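Local coordinates for toxin protein (PDB 6AQK), which is probably an insecticidal ADP-ribosyltransferase toxin domain, transferring ADP-ribose from NAD+ to a target in the host cell, at residues S124-M135 with I195-R205; A97-G105 with L143-P151. All coordinates share one frame; numbering follows the deposited sequence.

Contact 1 and contact 2 reach the same five-stranded sheet at its two outermost strands, 131-140 and 101-106, with their centres about 21 Å apart. Contact 1 is strand pairing within that sheet: 131-135 runs against 195-200 in an antiparallel ladder of four bridges, its centre about 21 Å from the chain centre, with as many exposed as buried residues. Contact 2, about 10 Å from the chain centre and with no exposed residue among those touching, instead ties the sheet to the small one of 145-148 and 184-187. Contact 1 therefore relies mainly on backbone bonds and one tyrosine, contact 2 on one backbone bridge, an arginine, Phe103 against Pro151 and bridging waters.

Contact 1. Residues S124-M135 with I195-R205; sequences SEGKSDTVQKSM and ITSLQYLPEGR. With PT (platinum (II) ion), chain C.
Ser124 places its carbonyl O over one face of the Tyr200 ring, 3.5 Å from CZ, while its CB packs on CG; its OG is engaged by Phe120 O of helix 115-124. This residue opens a type II turn ending at Lys127, with Gly126 at positive phi. The turn offers Lys127 O to Tyr200 OH, a 2.6 Å hydrogen bond received on a lone pair in the carbonyl plane. With CG anti to the backbone N (chi1 164°), the tyrosine ring lies against the turn, Pro202 N over the face opposite Ser124 O and Asp129 O at the edge. Pro202 CG packs 3.3 Å from Ser128 O. Thr130 crosses Arg205 at about a right angle, CG2 above the guanidinium face at 3.5 Å from NH1; Arg205 NH2 forms a salt bridge with Asp209.

From Val131 onward the contact is an antiparallel ladder, the edge strand 131-140 of the five-stranded sheet lying against 192-200. Tyr200 N donates to Val131 O at 2.7 Å, nearly straight at 169°, whereas the return bond is weak. Gln132 and Gln199 run side by side, their amide planes 23° apart. Lys133 and Leu198 exchange two backbone bonds. Beyond Ser134, Met135 N reaches Thr196 O from above the carbonyl plane, next to the classic bulge that Thr196 and Ser197 form opposite Lys223. Met135 SD binds a platinum ion at 2.1 Å, and CB packs on Ile195 CG2.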
ATOM      1  N   SER A 124      -9.751   6.316  19.363  1.00 44.35           N
ATOM      2  CA  SER A 124     -10.574   5.111  19.407  1.00 42.30           C
ATOM      3  C   SER A 124     -10.062   4.022  20.307  1.00 42.04           C
ATOM      4  O   SER A 124     -10.842   3.205  20.881  1.00 41.93           O
ATOM      5  CB  SER A 124     -10.642   4.490  17.970  1.00 44.37           C
ATOM      6  OG  SER A 124     -11.438   5.276  17.089  1.00 46.39           O
ATOM      7  N   GLU A 125      -8.750   3.862  20.257  1.00 42.68           N
ATOM      8  CA  GLU A 125      -7.998   2.888  21.064  1.00 47.03           C
ATOM      9  C   GLU A 125      -8.610   2.558  22.416  1.00 45.17           C
ATOM     10  O   GLU A 125      -8.840   3.465  23.180  1.00 46.08           O
ATOM     11  CB  GLU A 125      -6.666   3.553  21.413  1.00 54.26           C
ATOM     12  CG  GLU A 125      -5.510   2.849  20.850  1.00 61.39           C
ATOM     13  CD  GLU A 125      -4.267   3.671  20.966  1.00 58.14           C
ATOM     14  OE1 GLU A 125      -4.273   4.763  21.601  1.00 55.74           O
ATOM     15  OE2 GLU A 125      -3.287   3.199  20.380  1.00 73.62           O
ATOM     16  N   GLY A 126      -8.848   1.282  22.699  1.00 44.74           N
ATOM     17  CA  GLY A 126      -9.324   0.842  24.004  1.00 49.44           C
ATOM     18  C   GLY A 126     -10.786   1.106  24.322  1.00 51.40           C
ATOM     19  O   GLY A 126     -11.229   0.814  25.418  1.00 51.92           O
ATOM     20  N   LYS A 127     -11.549   1.679  23.406  1.00 51.29           N
ATOM     21  CA  LYS A 127     -12.984   1.811  23.632  1.00 52.43           C
ATOM     22  C   LYS A 127     -13.618   0.439  23.629  1.00 52.36           C
ATOM     23  O   LYS A 127     -13.127  -0.453  22.956  1.00 43.71           O
ATOM     24  CB  LYS A 127     -13.636   2.685  22.575  1.00 51.00           C
ATOM     25  CG  LYS A 127     -13.379   4.150  22.773  1.00 53.10           C
ATOM     26  CD  LYS A 127     -14.374   4.965  21.967  1.00 57.61           C
ATOM     27  CE  LYS A 127     -14.055   6.445  22.083  1.00 62.40           C
ATOM     28  NZ  LYS A 127     -14.773   7.273  21.072  1.00 63.46           N
ATOM     29  N   SER A 128     -14.709   0.287  24.382  1.00 46.93           N
ATOM     30  CA  SER A 128     -15.385  -1.002  24.535  1.00 51.03           C
ATOM     31  C   SER A 128     -16.383  -1.231  23.422  1.00 45.27           C
ATOM     32  O   SER A 128     -16.798  -2.374  23.225  1.00 45.77           O
ATOM     33  CB  SER A 128     -16.138  -1.042  25.878  1.00 49.22           C
ATOM     34  OG  SER A 128     -15.357  -0.394  26.841  1.00 59.65           O
ATOM     35  N   ASP A 129     -16.806  -0.152  22.730  1.00 46.35           N
ATOM     36  CA  ASP A 129     -17.791  -0.283  21.629  1.00 50.50           C
ATOM     37  C   ASP A 129     -17.152   0.141  20.297  1.00 41.28           C
ATOM     38  O   ASP A 129     -16.171   0.876  20.280  1.00 41.31           O
ATOM     39  CB  ASP A 129     -19.039   0.602  21.849  1.00 55.08           C
ATOM     40  CG  ASP A 129     -19.587   0.583  23.315  1.00 66.89           C
ATOM     41  OD1 ASP A 129     -19.002  -0.051  24.228  1.00 68.29           O
ATOM     42  OD2 ASP A 129     -20.624   1.261  23.555  1.00 67.10           O
ATOM     43  N   THR A 130     -17.772  -0.286  19.207  1.00 45.59           N
ATOM     44  CA  THR A 130     -17.354   0.108  17.829  1.00 40.97           C
ATOM     45  C   THR A 130     -17.673   1.576  17.608  1.00 48.70           C
ATOM     46  O   THR A 130     -18.533   2.163  18.302  1.00 44.21           O
ATOM     47  CB  THR A 130     -18.084  -0.699  16.806  1.00 44.72           C
ATOM     48  OG1 THR A 130     -19.490  -0.469  17.002  1.00 50.43           O
ATOM     49  CG2 THR A 130     -17.771  -2.169  16.974  1.00 42.86           C
ATOM     50  N   VAL A 131     -16.936   2.181  16.681  1.00 40.47           N
ATOM     51  CA  VAL A 131     -17.064   3.590  16.321  1.00 42.71           C
ATOM     52  C   VAL A 131     -16.750   3.580  14.845  1.00 39.73           C
ATOM     53  O   VAL A 131     -15.804   2.851  14.407  1.00 35.57           O
ATOM     54  CB  VAL A 131     -15.990   4.492  17.012  1.00 46.30           C
ATOM     55  CG1 VAL A 131     -16.079   5.930  16.505  1.00 56.47           C
ATOM     56  CG2 VAL A 131     -16.173   4.480  18.494  1.00 50.34           C
ATOM     57  N   GLN A 132     -17.581   4.277  14.086  1.00 36.35           N
ATOM     58  CA  GLN A 132     -17.267   4.632  12.690  1.00 43.66           C
ATOM     59  C   GLN A 132     -17.091   6.146  12.576  1.00 49.27           C
ATOM     60  O   GLN A 132     -17.683   6.913  13.330  1.00 48.07           O
ATOM     61  CB  GLN A 132     -18.390   4.294  11.743  1.00 54.48           C
ATOM     62  CG  GLN A 132     -18.846   2.862  11.671  1.00 63.57           C
ATOM     63  CD  GLN A 132     -19.946   2.685  10.615  1.00 68.36           C
ATOM     64  OE1 GLN A 132     -20.159   3.567   9.754  1.00 63.06           O
ATOM     65  NE2 GLN A 132     -20.661   1.560  10.684  1.00 62.65           N
ATOM     66  N   LYS A 133     -16.314   6.562  11.590  1.00 40.32           N
ATOM     67  CA  LYS A 133     -16.164   7.937  11.254  1.00 42.52           C
ATOM     68  C   LYS A 133     -16.228   7.992   9.738  1.00 45.85           C
ATOM     69  O   LYS A 133     -15.422   7.385   9.049  1.00 36.84           O
ATOM     70  CB  LYS A 133     -14.863   8.485  11.790  1.00 47.48           C
ATOM     71  CG  LYS A 133     -14.600   9.920  11.386  1.00 50.94           C
ATOM     72  CD  LYS A 133     -13.228  10.414  11.804  1.00 57.57           C
ATOM     73  CE  LYS A 133     -13.120  11.899  11.480  1.00 60.97           C
ATOM     74  NZ  LYS A 133     -11.855  12.456  12.031  1.00 68.97           N
ATOM     75  N   SER A 134     -17.242   8.678   9.230  1.00 35.01           N
ATOM     76  CA  SER A 134     -17.390   8.877   7.847  1.00 39.69           C
ATOM     77  C   SER A 134     -16.375   9.848   7.307  1.00 40.27           C
ATOM     78  O   SER A 134     -16.059  10.826   7.967  1.00 43.23           O
ATOM     79  CB  SER A 134     -18.786   9.419   7.582  1.00 46.90           C
ATOM     80  OG  SER A 134     -18.986   9.476   6.200  1.00 49.64           O
ATOM     81  N   MET A 135     -15.885   9.606   6.087  1.00 40.28           N
ATOM     82  CA  MET A 135     -14.852  10.493   5.473  1.00 41.01           C
ATOM     83  C   MET A 135     -15.151  10.769   4.023  1.00 34.59           C
ATOM     84  O   MET A 135     -15.914  10.055   3.366  1.00 34.18           O
ATOM     85  CB  MET A 135     -13.464   9.808   5.551  1.00 44.76           C
ATOM     86  CG  MET A 135     -13.079   9.323   6.949  1.00 52.42           C
ATOM     87  SD  MET A 135     -12.168  10.496   7.948  1.00 54.04           S
ATOM     88  CE  MET A 135     -10.569  10.069   7.130  1.00 44.10           C
ATOM     89  N   ILE A 195     -11.090   7.787   0.594  1.00 27.72           N
ATOM     90  CA  ILE A 195     -11.357   7.183   1.892  1.00 30.25           C
ATOM     91  C   ILE A 195     -12.803   7.559   2.208  1.00 32.94           C
ATOM     92  O   ILE A 195     -13.142   8.767   2.262  1.00 32.62           O
ATOM     93  CB  ILE A 195     -10.461   7.703   3.005  1.00 33.18           C
ATOM     94  CG1 ILE A 195      -8.962   7.634   2.606  1.00 33.84           C
ATOM     95  CG2 ILE A 195     -10.732   6.928   4.322  1.00 32.12           C
ATOM     96  CD1 ILE A 195      -8.502   6.277   2.152  1.00 30.38           C
ATOM     97  N   THR A 196     -13.633   6.547   2.447  1.00 32.81           N
ATOM     98  CA  THR A 196     -15.001   6.825   2.808  1.00 32.78           C
ATOM     99  C   THR A 196     -15.376   6.572   4.242  1.00 35.13           C
ATOM    100  O   THR A 196     -16.374   7.146   4.720  1.00 32.30           O
ATOM    101  CB  THR A 196     -15.988   6.091   1.901  1.00 34.59           C
ATOM    102  OG1 THR A 196     -15.849   4.688   2.102  1.00 33.64           O
ATOM    103  CG2 THR A 196     -15.628   6.383   0.443  1.00 36.96           C
ATOM    104  N   SER A 197     -14.631   5.746   4.964  1.00 31.13           N
ATOM    105  CA  SER A 197     -15.037   5.390   6.341  1.00 31.10           C
ATOM    106  C   SER A 197     -13.863   4.827   7.111  1.00 31.59           C
ATOM    107  O   SER A 197     -13.058   4.033   6.525  1.00 30.95           O
ATOM    108  CB  SER A 197     -16.098   4.287   6.285  1.00 32.00           C
ATOM    109  OG  SER A 197     -16.552   4.160   7.599  1.00 39.18           O
ATOM    110  N   LEU A 198     -13.755   5.169   8.396  1.00 30.86           N
ATOM    111  CA  LEU A 198     -12.831   4.488   9.314  1.00 30.49           C
ATOM    112  C   LEU A 198     -13.682   3.846  10.351  1.00 33.95           C
ATOM    113  O   LEU A 198     -14.655   4.489  10.816  1.00 33.96           O
ATOM    114  CB  LEU A 198     -11.899   5.428   9.997  1.00 30.50           C
ATOM    115  CG  LEU A 198     -11.188   6.356   9.045  1.00 34.73           C
ATOM    116  CD1 LEU A 198     -10.416   7.335   9.903  1.00 35.57           C
ATOM    117  CD2 LEU A 198     -10.333   5.548   8.052  1.00 35.44           C
ATOM    118  N   GLN A 199     -13.392   2.586  10.646  1.00 30.85           N
ATOM    119  CA  GLN A 199     -14.087   1.842  11.744  1.00 32.51           C
ATOM    120  C   GLN A 199     -13.131   1.298  12.777  1.00 34.21           C
ATOM    121  O   GLN A 199     -12.054   0.752  12.451  1.00 33.35           O
ATOM    122  CB  GLN A 199     -14.838   0.633  11.261  1.00 31.05           C
ATOM    123  CG  GLN A 199     -15.819   0.882  10.155  1.00 48.11           C
ATOM    124  CD  GLN A 199     -16.535  -0.418   9.698  1.00 43.57           C
ATOM    125  OE1 GLN A 199     -16.929  -0.471   8.577  1.00 51.44           O
ATOM    126  NE2 GLN A 199     -16.697  -1.470  10.615  1.00 53.11           N
ATOM    127  N   TYR A 200     -13.566   1.348  14.031  1.00 30.85           N
ATOM    128  CA  TYR A 200     -12.830   0.763  15.126  1.00 33.69           C
ATOM    129  C   TYR A 200     -13.593  -0.451  15.648  1.00 38.27           C
ATOM    130  O   TYR A 200     -14.823  -0.437  15.809  1.00 34.08           O
ATOM    131  CB  TYR A 200     -12.637   1.778  16.274  1.00 38.51           C
ATOM    132  CG  TYR A 200     -12.238   1.129  17.568  1.00 35.14           C
ATOM    133  CD1 TYR A 200     -10.965   0.552  17.732  1.00 36.54           C
ATOM    134  CD2 TYR A 200     -13.140   1.038  18.630  1.00 38.04           C
ATOM    135  CE1 TYR A 200     -10.584  -0.049  18.942  1.00 41.58           C
ATOM    136  CE2 TYR A 200     -12.776   0.436  19.826  1.00 43.49           C
ATOM    137  CZ  TYR A 200     -11.519  -0.097  19.994  1.00 41.16           C
ATOM    138  OH  TYR A 200     -11.198  -0.695  21.165  1.00 42.05           O
ATOM    139  N   LEU A 201     -12.833  -1.467  15.958  1.00 31.75           N
ATOM    140  CA  LEU A 201     -13.370  -2.759  16.370  1.00 35.04           C
ATOM    141  C   LEU A 201     -12.702  -3.149  17.668  1.00 35.23           C
ATOM    142  O   LEU A 201     -11.505  -3.557  17.710  1.00 35.39           O
ATOM    143  CB  LEU A 201     -13.147  -3.819  15.277  1.00 36.87           C
ATOM    144  CG  LEU A 201     -13.933  -3.737  13.945  1.00 35.79           C
ATOM    145  CD1 LEU A 201     -13.377  -4.759  12.962  1.00 33.87           C
ATOM    146  CD2 LEU A 201     -15.445  -3.889  14.085  1.00 40.95           C
ATOM    147  N   PRO A 202     -13.447  -3.089  18.771  1.00 40.48           N
ATOM    148  CA  PRO A 202     -12.871  -3.688  20.005  1.00 39.05           C
ATOM    149  C   PRO A 202     -12.387  -5.154  19.886  1.00 35.71           C
ATOM    150  O   PRO A 202     -12.739  -5.881  18.977  1.00 43.01           O
ATOM    151  CB  PRO A 202     -14.039  -3.598  21.032  1.00 41.03           C
ATOM    152  CG  PRO A 202     -14.989  -2.591  20.468  1.00 39.47           C
ATOM    153  CD  PRO A 202     -14.823  -2.617  18.956  1.00 38.38           C
ATOM    154  N   GLU A 203     -11.557  -5.568  20.809  1.00 42.29           N
ATOM    155  CA  GLU A 203     -11.182  -6.981  20.982  1.00 50.65           C
ATOM    156  C   GLU A 203     -12.359  -7.922  20.922  1.00 44.72           C
ATOM    157  O   GLU A 203     -13.417  -7.625  21.446  1.00 41.60           O
ATOM    158  CB  GLU A 203     -10.502  -7.188  22.341  1.00 60.52           C
ATOM    159  CG  GLU A 203      -9.099  -6.627  22.463  1.00 69.12           C
ATOM    160  CD  GLU A 203      -8.086  -7.351  21.603  1.00 75.70           C
ATOM    161  OE1 GLU A 203      -8.348  -8.497  21.159  1.00 88.71           O
ATOM    162  OE2 GLU A 203      -7.020  -6.757  21.361  1.00 71.52           O
ATOM    163  N   GLY A 204     -12.207  -9.026  20.225  1.00 44.30           N
ATOM    164  CA  GLY A 204     -13.344  -9.935  20.026  1.00 46.95           C
ATOM    165  C   GLY A 204     -14.361  -9.572  18.968  1.00 49.16           C
ATOM    166  O   GLY A 204     -15.124 -10.441  18.572  1.00 55.23           O
ATOM    167  N   ARG A 205     -14.374  -8.333  18.471  1.00 39.24           N
ATOM    168  CA  ARG A 205     -15.352  -7.890  17.469  1.00 39.18           C
ATOM    169  C   ARG A 205     -14.755  -8.089  16.069  1.00 44.99           C
ATOM    170  O   ARG A 205     -13.518  -8.058  15.927  1.00 38.05           O
ATOM    171  CB  ARG A 205     -15.702  -6.427  17.666  1.00 41.37           C
ATOM    172  CG  ARG A 205     -16.351  -6.110  19.016  1.00 48.83           C
ATOM    173  CD  ARG A 205     -17.680  -6.850  19.234  1.00 45.80           C
ATOM    174  NE  ARG A 205     -18.652  -6.549  18.203  1.00 41.17           N
ATOM    175  CZ  ARG A 205     -19.410  -5.468  18.123  1.00 47.97           C
ATOM    176  NH1 ARG A 205     -19.360  -4.522  19.048  1.00 49.43           N
ATOM    177  NH2 ARG A 205     -20.247  -5.337  17.084  1.00 51.11           N
TER
HETATM  178 PT    PT C1002     -11.580  12.391   7.352  0.78 79.86          PT

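Contact 2. Residues A97-G105 with L143-P151; sequences ADVNETFRG and LIMSTAKDP
Arg104 and Ser146-Thr147-Ala148 fall where the R-S-E class of ADP-ribosyltransferases has its arginine and its S-T-S-like motif, and are probably their counterparts; Glu184, which Ser146 touches, is the likely glutamate position. The strand segments 101-105 and 145-148 cross at 113°, so pairing is confined to one bridge, Phe103 with Ala148. Ala148 N donates to Phe103 O at 2.6 Å and 168°, and Phe103 N returns a bond to Ala148 O.

Arg104 runs extended, CG anti to the backbone N (chi1 -180°), which carries its head along strand 145-148, toward Ser146 and Met145. Arg104 NH1 donates to Ser146 O at 2.9 Å, the oxygen lying in the guanidinium plane, while Leu143 CD1 covers one face and Met145 CG packs 3.6 Å from Arg104 CD. Asp106 forms a salt bridge with NE, so NH1 and NE each have a partner, which limits rotation of the group; a water joins Ile144 O and Ser146 N and weakly accepts from NH1. In this junction between the two sheets of the fold, Thr102 OG1 donates a weak 3.0 Å bond to Thr147 OG1, itself bonded to Val185 O. Pro151 CD lies over the Phe103 ring, a CH-pi contact 3.9 Å from the centroid, and His164 also stacks with that ring.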
ATOM      1  N   ALA A  97      -7.405  -6.334 -13.126  1.00 32.31           N
ATOM      2  CA  ALA A  97      -8.147  -7.282 -12.290  1.00 34.58           C
ATOM      3  C   ALA A  97      -9.610  -7.004 -12.527  1.00 36.77           C
ATOM      4  O   ALA A  97      -9.955  -5.867 -12.701  1.00 34.92           O
ATOM      5  CB  ALA A  97      -7.797  -7.089 -10.821  1.00 39.36           C
ATOM      6  N   ASP A  98     -10.452  -8.039 -12.475  1.00 37.71           N
ATOM      7  CA  ASP A  98     -11.893  -7.868 -12.739  1.00 48.19           C
ATOM      8  C   ASP A  98     -12.769  -8.211 -11.517  1.00 43.13           C
ATOM      9  O   ASP A  98     -13.920  -8.582 -11.664  1.00 47.14           O
ATOM     10  CB  ASP A  98     -12.326  -8.745 -13.940  1.00 53.57           C
ATOM     11  CG  ASP A  98     -11.991 -10.235 -13.745  1.00 64.55           C
ATOM     12  OD1 ASP A  98     -11.492 -10.643 -12.660  1.00 70.42           O
ATOM     13  OD2 ASP A  98     -12.201 -11.009 -14.703  1.00 72.71           O
ATOM     14  N   VAL A  99     -12.203  -8.141 -10.322  1.00 39.38           N
ATOM     15  CA  VAL A  99     -12.990  -8.303  -9.096  1.00 38.68           C
ATOM     16  C   VAL A  99     -13.565  -6.946  -8.724  1.00 36.35           C
ATOM     17  O   VAL A  99     -13.056  -5.932  -9.145  1.00 39.32           O
ATOM     18  CB  VAL A  99     -12.137  -8.948  -7.955  1.00 38.09           C
ATOM     19  CG1 VAL A  99     -11.854 -10.394  -8.294  1.00 41.52           C
ATOM     20  CG2 VAL A  99     -10.829  -8.172  -7.736  1.00 38.44           C
ATOM     21  N   ASN A 100     -14.616  -6.951  -7.918  1.00 36.74           N
ATOM     22  CA  ASN A 100     -15.310  -5.763  -7.405  1.00 43.61           C
ATOM     23  C   ASN A 100     -14.669  -5.147  -6.171  1.00 32.75           C
ATOM     24  O   ASN A 100     -14.939  -4.006  -5.857  1.00 33.36           O
ATOM     25  CB  ASN A 100     -16.761  -6.089  -6.965  1.00 46.17           C
ATOM     26  CG  ASN A 100     -17.659  -6.418  -8.126  1.00 57.59           C
ATOM     27  OD1 ASN A 100     -17.469  -5.899  -9.254  1.00 51.40           O
ATOM     28  ND2 ASN A 100     -18.643  -7.303  -7.872  1.00 52.23           N
ATOM     29  N   GLU A 101     -13.835  -5.912  -5.505  1.00 33.98           N
ATOM     30  CA  GLU A 101     -13.330  -5.532  -4.170  1.00 33.90           C
ATOM     31  C   GLU A 101     -12.054  -6.330  -3.872  1.00 30.45           C
ATOM     32  O   GLU A 101     -11.895  -7.489  -4.286  1.00 31.59           O
ATOM     33  CB  GLU A 101     -14.379  -5.723  -3.058  1.00 37.60           C
ATOM     34  CG  GLU A 101     -14.894  -7.130  -2.952  1.00 44.99           C
ATOM     35  CD  GLU A 101     -15.975  -7.379  -1.894  1.00 44.80           C
ATOM     36  OE1 GLU A 101     -16.252  -8.602  -1.728  1.00 53.49           O
ATOM     37  OE2 GLU A 101     -16.521  -6.439  -1.260  1.00 42.98           O
ATOM     38  N   THR A 102     -11.168  -5.675  -3.145  1.00 28.60           N
ATOM     39  CA  THR A 102      -9.937  -6.301  -2.652  1.00 29.52           C
ATOM     40  C   THR A 102      -9.687  -5.805  -1.213  1.00 26.31           C
ATOM     41  O   THR A 102     -10.448  -4.982  -0.671  1.00 28.57           O
ATOM     42  CB  THR A 102      -8.737  -6.004  -3.494  1.00 30.02           C
ATOM     43  OG1 THR A 102      -8.434  -4.595  -3.431  1.00 29.91           O
ATOM     44  CG2 THR A 102      -8.938  -6.466  -4.843  1.00 31.34           C
ATOM     45  N   PHE A 103      -8.706  -6.430  -0.553  1.00 25.37           N
ATOM     46  CA  PHE A 103      -8.457  -6.282   0.814  1.00 28.04           C
ATOM     47  C   PHE A 103      -6.996  -6.215   1.038  1.00 28.10           C
ATOM     48  O   PHE A 103      -6.213  -6.851   0.325  1.00 30.13           O
ATOM     49  CB  PHE A 103      -9.038  -7.463   1.675  1.00 29.58           C
ATOM     50  CG  PHE A 103     -10.482  -7.694   1.409  1.00 29.00           C
ATOM     51  CD1 PHE A 103     -10.865  -8.556   0.397  1.00 33.32           C
ATOM     52  CD2 PHE A 103     -11.437  -7.075   2.176  1.00 28.69           C
ATOM     53  CE1 PHE A 103     -12.207  -8.690   0.064  1.00 33.23           C
ATOM     54  CE2 PHE A 103     -12.799  -7.249   1.885  1.00 35.01           C
ATOM     55  CZ  PHE A 103     -13.170  -8.062   0.818  1.00 33.04           C
ATOM     56  N   ARG A 104      -6.641  -5.409   2.016  1.00 27.92           N
ATOM     57  CA  ARG A 104      -5.237  -5.307   2.444  1.00 27.02           C
ATOM     58  C   ARG A 104      -5.071  -5.285   3.935  1.00 26.88           C
ATOM     59  O   ARG A 104      -5.759  -4.580   4.633  1.00 25.69           O
ATOM     60  CB  ARG A 104      -4.621  -4.010   1.860  1.00 26.67           C
ATOM     61  CG  ARG A 104      -3.165  -3.835   2.252  1.00 28.16           C
ATOM     62  CD  ARG A 104      -2.576  -2.614   1.531  1.00 27.21           C
ATOM     63  NE  ARG A 104      -1.277  -2.308   2.114  1.00 29.90           N
ATOM     64  CZ  ARG A 104      -0.106  -2.776   1.694  1.00 30.64           C
ATOM     65  NH1 ARG A 104       0.014  -3.535   0.614  1.00 32.59           N
ATOM     66  NH2 ARG A 104       0.957  -2.448   2.348  1.00 31.75           N
ATOM     67  N   GLY A 105      -4.004  -5.966   4.430  1.00 27.48           N
ATOM     68  CA  GLY A 105      -3.646  -5.969   5.810  1.00 29.20           C
ATOM     69  C   GLY A 105      -2.421  -5.114   6.006  1.00 30.17           C
ATOM     70  O   GLY A 105      -1.514  -5.152   5.197  1.00 30.66           O
ATOM     71  N   LEU A 143       2.627   4.461  -2.123  1.00 26.91           N
ATOM     72  CA  LEU A 143       3.359   3.218  -2.496  1.00 27.07           C
ATOM     73  C   LEU A 143       2.690   2.541  -3.671  1.00 27.63           C
ATOM     74  O   LEU A 143       1.502   2.825  -4.050  1.00 28.28           O
ATOM     75  CB  LEU A 143       3.442   2.236  -1.310  1.00 28.44           C
ATOM     76  CG  LEU A 143       2.098   1.628  -0.872  1.00 28.98           C
ATOM     77  CD1 LEU A 143       2.249   0.372  -0.060  1.00 35.71           C
ATOM     78  CD2 LEU A 143       1.264   2.675  -0.099  1.00 33.96           C
ATOM     79  N   ILE A 144       3.415   1.570  -4.228  1.00 27.78           N
ATOM     80  CA  ILE A 144       2.826   0.556  -5.076  1.00 28.66           C
ATOM     81  C   ILE A 144       2.144  -0.453  -4.120  1.00 26.67           C
ATOM     82  O   ILE A 144       2.791  -1.170  -3.353  1.00 31.96           O
ATOM     83  CB  ILE A 144       3.926  -0.166  -5.947  1.00 29.70           C
ATOM     84  CG1 ILE A 144       4.509   0.848  -6.935  1.00 29.88           C
ATOM     85  CG2 ILE A 144       3.376  -1.452  -6.600  1.00 30.34           C
ATOM     86  CD1 ILE A 144       5.761   0.408  -7.695  1.00 33.06           C
ATOM     87  N   MET A 145       0.851  -0.523  -4.165  1.00 25.84           N
ATOM     88  CA  MET A 145       0.133  -1.204  -3.129  1.00 24.51           C
ATOM     89  C   MET A 145      -0.437  -2.543  -3.606  1.00 27.93           C
ATOM     90  O   MET A 145      -1.262  -2.577  -4.517  1.00 27.88           O
ATOM     91  CB  MET A 145      -1.071  -0.277  -2.686  1.00 25.04           C
ATOM     92  CG  MET A 145      -1.825  -0.871  -1.531  1.00 27.47           C
ATOM     93  SD  MET A 145      -3.264   0.113  -1.094  1.00 33.77           S
ATOM     94  CE  MET A 145      -2.468   1.151   0.065  1.00 34.62           C
ATOM     95  N   SER A 146      -0.111  -3.622  -2.873  1.00 27.57           N
ATOM     96  CA  SER A 146      -0.656  -4.934  -3.113  1.00 26.63           C
ATOM     97  C   SER A 146      -1.884  -5.122  -2.294  1.00 28.75           C
ATOM     98  O   SER A 146      -2.003  -4.540  -1.219  1.00 27.62           O
ATOM     99  CB  SER A 146       0.339  -6.017  -2.745  1.00 33.93           C
ATOM    100  OG  SER A 146       0.680  -5.938  -1.352  1.00 35.90           O
ATOM    101  N   THR A 147      -2.808  -5.884  -2.840  1.00 28.08           N
ATOM    102  CA  THR A 147      -4.057  -6.142  -2.201  1.00 30.62           C
ATOM    103  C   THR A 147      -4.418  -7.603  -2.517  1.00 28.80           C
ATOM    104  O   THR A 147      -3.824  -8.188  -3.402  1.00 28.88           O
ATOM    105  CB  THR A 147      -5.185  -5.153  -2.672  1.00 28.56           C
ATOM    106  OG1 THR A 147      -5.656  -5.478  -3.998  1.00 27.69           O
ATOM    107  CG2 THR A 147      -4.716  -3.653  -2.594  1.00 28.54           C
ATOM    108  N   ALA A 148      -5.341  -8.180  -1.759  1.00 27.18           N
ATOM    109  CA  ALA A 148      -5.741  -9.566  -1.935  1.00 26.54           C
ATOM    110  C   ALA A 148      -7.222  -9.648  -2.321  1.00 27.52           C
ATOM    111  O   ALA A 148      -7.996  -8.864  -1.854  1.00 29.19           O
ATOM    112  CB  ALA A 148      -5.554 -10.357  -0.674  1.00 31.13           C
ATOM    113  N   LYS A 149      -7.573 -10.640  -3.143  1.00 31.37           N
ATOM    114  CA  LYS A 149      -8.962 -10.945  -3.448  1.00 35.33           C
ATOM    115  C   LYS A 149      -9.705 -11.467  -2.241  1.00 33.58           C
ATOM    116  O   LYS A 149     -10.895 -11.205  -2.117  1.00 33.81           O
ATOM    117  CB  LYS A 149      -9.079 -11.986  -4.540  1.00 35.15           C
ATOM    118  CG  LYS A 149      -8.709 -11.417  -5.877  1.00 36.59           C
ATOM    119  CD  LYS A 149      -8.581 -12.496  -6.899  1.00 37.51           C
ATOM    120  CE  LYS A 149      -8.005 -11.936  -8.193  1.00 40.88           C
ATOM    121  NZ  LYS A 149      -8.100 -12.970  -9.261  1.00 39.95           N
ATOM    122  N   ASP A 150      -9.021 -12.244  -1.436  1.00 32.64           N
ATOM    123  CA  ASP A 150      -9.691 -12.934  -0.320  1.00 33.92           C
ATOM    124  C   ASP A 150      -9.166 -12.396   0.986  1.00 32.86           C
ATOM    125  O   ASP A 150      -7.966 -12.435   1.219  1.00 34.93           O
ATOM    126  CB  ASP A 150      -9.410 -14.423  -0.471  1.00 39.36           C
ATOM    127  CG  ASP A 150     -10.217 -15.265   0.486  1.00 44.51           C
ATOM    128  OD1 ASP A 150     -10.674 -14.778   1.536  1.00 43.08           O
ATOM    129  OD2 ASP A 150     -10.448 -16.415   0.149  1.00 53.25           O
ATOM    130  N   PRO A 151     -10.048 -11.863   1.859  1.00 36.32           N
ATOM    131  CA  PRO A 151      -9.515 -11.348   3.140  1.00 33.90           C
ATOM    132  C   PRO A 151      -8.945 -12.416   4.101  1.00 38.75           C
ATOM    133  O   PRO A 151      -8.233 -12.087   5.068  1.00 36.32           O
ATOM    134  CB  PRO A 151     -10.713 -10.679   3.782  1.00 35.15           C
ATOM    135  CG  PRO A 151     -11.893 -11.364   3.194  1.00 34.68           C
ATOM    136  CD  PRO A 151     -11.518 -11.754   1.799  1.00 36.91           C
TER
HETATM  137  O   HOH W   1      -8.823 -10.302 -11.349  1.00 36.79           O
HETATM  138  O   HOH W   2     -12.291 -10.081  -4.137  1.00 41.01           O
HETATM  139  O   HOH W   3       2.429  -3.406  -1.558  1.00 42.08           O